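Local coordinates for protein beta-fructofuranosidase, insoluble isoenzyme CWINV1 (PDB 2OXB) that hydrolyses sucrose and 1-kestose, and to a lower extent neokestose and levan, as a secreted cell-wall beta-fructofuranosidase of glycoside hydrolase family 32, at residues L32-N37 and V47-T52. The protein carries 1 engineered substitution. Numbering follows the deposited sequence.
Sequences LFYQWN and VWAHST. With FRU (beta-D-fructofuranose), chain B.
Leu32 pairs with Ser51 at one end of this antiparallel hairpin and Trp36 with Val47 at the other. Leu32 N donates to Ser51 O at 3.2 Å, answered by a weak bond from Ser51 N to Leu32 O; Trp36 and Val47 bond in both directions, with Trp36 N 3.0 Å from Val47 O. Between them Ala49 N reaches Tyr34 O only weakly.

Leu32 O has a second donor: His50 ND1 lies 3.1 Å from it, with an N-H...O angle of 165°, the oxygen in the imidazole plane but ND1 above the carbonyl plane, off the lone pairs. With CG anti to the backbone N (chi1 -161°), the imidazole also lies beside the Phe33 ring in an offset stack, planes 21° apart and centroids 4.0 Å apart. Were His50 an alanine, Leu32 O would probably keep just the weak Ser51 N bond from the other strand, and the Phe33 ring would lose its stacked imidazole. The Trp48 and Phe33 rings meet obliquely, neither stacked nor edge-to-face, Trp48 CE3 packing 3.5 Å from Phe33 CB.

Ala49 CB sits over one face of the Tyr34 ring, a CH-pi contact 3.7 Å from the centroid, and touches Trp36 CB. The bent side chain of Gln35 turns its amide nearly perpendicular to the Trp48 indole, and its OE1 accepts a hydrogen bond from fructose O6 at 2.8 Å. Gln35 NE2 is bonded to Asn21 OD1 and Cys77 O, which fixes the amide; Trp48 NE1 donates to Trp78 O.

The hairpin forms the middle of a sheet in the family's five-bladed propeller: strand 15-26, with catalytic Asp19, flanks 29-36, and strand 60-66 flanks 47-53.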
# COMPACT_ATOMS: atom_id res chain seq x y z
N LEU A 32 5.01 1.56 15.07
CA LEU A 32 4.77 0.55 14.05
C LEU A 32 5.03 -0.80 14.66
O LEU A 32 6.09 -1.06 15.25
CB LEU A 32 5.71 0.69 12.83
CG LEU A 32 5.62 -0.51 11.85
CD1 LEU A 32 4.35 -0.45 11.05
CD2 LEU A 32 6.80 -0.51 10.88
N PHE A 33 4.03 -1.66 14.55
CA PHE A 33 4.15 -3.01 15.04
C PHE A 33 4.03 -3.78 13.74
O PHE A 33 4.06 -3.17 12.67
CB PHE A 33 3.01 -3.34 16.01
CG PHE A 33 2.91 -2.40 17.19
CD1 PHE A 33 3.73 -2.53 18.29
CD2 PHE A 33 1.96 -1.37 17.20
CE1 PHE A 33 3.62 -1.66 19.38
CE2 PHE A 33 1.86 -0.50 18.28
CZ PHE A 33 2.68 -0.65 19.37
N TYR A 34 3.90 -5.10 13.82
CA TYR A 34 3.77 -5.91 12.62
C TYR A 34 3.93 -7.39 12.89
O TYR A 34 4.45 -7.80 13.93
CB TYR A 34 4.76 -5.49 11.53
CG TYR A 34 6.20 -5.50 11.96
CD1 TYR A 34 6.76 -4.45 12.69
CD2 TYR A 34 7.03 -6.56 11.61
CE1 TYR A 34 8.11 -4.46 13.05
CE2 TYR A 34 8.37 -6.57 11.96
CZ TYR A 34 8.90 -5.53 12.68
OH TYR A 34 10.23 -5.60 13.01
N GLN A 35 3.48 -8.18 11.93
CA GLN A 35 3.56 -9.62 12.01
C GLN A 35 5.01 -10.01 11.69
O GLN A 35 5.51 -9.75 10.59
CB GLN A 35 2.59 -10.23 10.99
CG GLN A 35 1.14 -9.76 11.15
CD GLN A 35 0.33 -10.61 12.10
OE1 GLN A 35 -0.09 -11.72 11.77
NE2 GLN A 35 0.10 -10.11 13.30
N TRP A 36 5.69 -10.62 12.66
CA TRP A 36 7.10 -11.02 12.50
C TRP A 36 7.44 -12.40 13.09
O TRP A 36 6.96 -12.77 14.16
CB TRP A 36 8.00 -9.93 13.13
CG TRP A 36 9.47 -10.26 13.23
CD1 TRP A 36 10.38 -10.33 12.21
CD2 TRP A 36 10.19 -10.58 14.43
NE1 TRP A 36 11.62 -10.69 12.70
CE2 TRP A 36 11.53 -10.85 14.06
CE3 TRP A 36 9.83 -10.68 15.78
CZ2 TRP A 36 12.50 -11.20 14.99
CZ3 TRP A 36 10.80 -11.03 16.71
CH2 TRP A 36 12.12 -11.29 16.31
N ASN A 37 8.25 -13.16 12.37
CA ASN A 37 8.66 -14.48 12.84
C ASN A 37 10.08 -14.44 13.37
O ASN A 37 11.05 -14.29 12.62
CB ASN A 37 8.60 -15.52 11.73
CG ASN A 37 9.28 -16.82 12.13
OD1 ASN A 37 9.43 -17.10 13.32
ND2 ASN A 37 9.68 -17.62 11.15
N VAL A 47 4.44 -12.67 15.78
CA VAL A 47 4.37 -11.82 16.97
C VAL A 47 4.30 -10.36 16.52
O VAL A 47 4.56 -10.05 15.36
CB VAL A 47 5.64 -11.97 17.85
CG1 VAL A 47 5.46 -11.20 19.16
CG2 VAL A 47 5.93 -13.44 18.12
N TRP A 48 3.97 -9.47 17.45
CA TRP A 48 3.91 -8.05 17.15
C TRP A 48 5.24 -7.35 17.44
O TRP A 48 5.41 -6.75 18.49
CB TRP A 48 2.78 -7.39 17.96
CG TRP A 48 1.41 -7.59 17.35
CD1 TRP A 48 0.87 -8.78 16.90
CD2 TRP A 48 0.40 -6.59 17.12
NE1 TRP A 48 -0.40 -8.57 16.40
CE2 TRP A 48 -0.71 -7.24 16.52
CE3 TRP A 48 0.34 -5.22 17.36
CZ2 TRP A 48 -1.87 -6.55 16.16
CZ3 TRP A 48 -0.83 -4.53 17.00
CH2 TRP A 48 -1.91 -5.20 16.41
N ALA A 49 6.18 -7.46 16.50
CA ALA A 49 7.48 -6.82 16.65
C ALA A 49 7.21 -5.32 16.69
O ALA A 49 6.24 -4.85 16.08
CB ALA A 49 8.38 -7.15 15.49
N HIS A 50 8.07 -4.59 17.39
CA HIS A 50 7.91 -3.15 17.55
C HIS A 50 9.08 -2.33 17.04
O HIS A 50 10.19 -2.83 16.90
CB HIS A 50 7.68 -2.82 19.03
CG HIS A 50 7.06 -1.48 19.28
ND1 HIS A 50 6.47 -0.74 18.28
CD2 HIS A 50 6.88 -0.78 20.42
CE1 HIS A 50 5.95 0.36 18.79
NE2 HIS A 50 6.18 0.35 20.09
N SER A 51 8.80 -1.06 16.77
CA SER A 51 9.78 -0.09 16.29
C SER A 51 9.10 1.27 16.45
O SER A 51 7.87 1.33 16.54
CB SER A 51 10.13 -0.34 14.81
OG SER A 51 10.79 -1.59 14.64
N THR A 52 9.87 2.36 16.50
CA THR A 52 9.34 3.72 16.65
C THR A 52 10.02 4.70 15.68
O THR A 52 11.03 4.37 15.06
CB THR A 52 9.56 4.25 18.09
OG1 THR A 52 10.95 4.15 18.43
CG2 THR A 52 8.74 3.46 19.09
C1 FRU B . -2.85 -11.16 5.70
C2 FRU B . -3.15 -12.20 6.78
C3 FRU B . -4.19 -11.68 7.79
C4 FRU B . -3.79 -12.33 9.08
C5 FRU B . -2.28 -12.45 8.92
C6 FRU B . -1.70 -13.76 9.40
O1 FRU B . -3.99 -10.92 4.89
O2 FRU B . -3.55 -13.56 6.36
O3 FRU B . -5.53 -12.01 7.45
O4 FRU B . -4.13 -11.53 10.22
O5 FRU B . -1.97 -12.34 7.53
O6 FRU B . -1.77 -13.78 10.81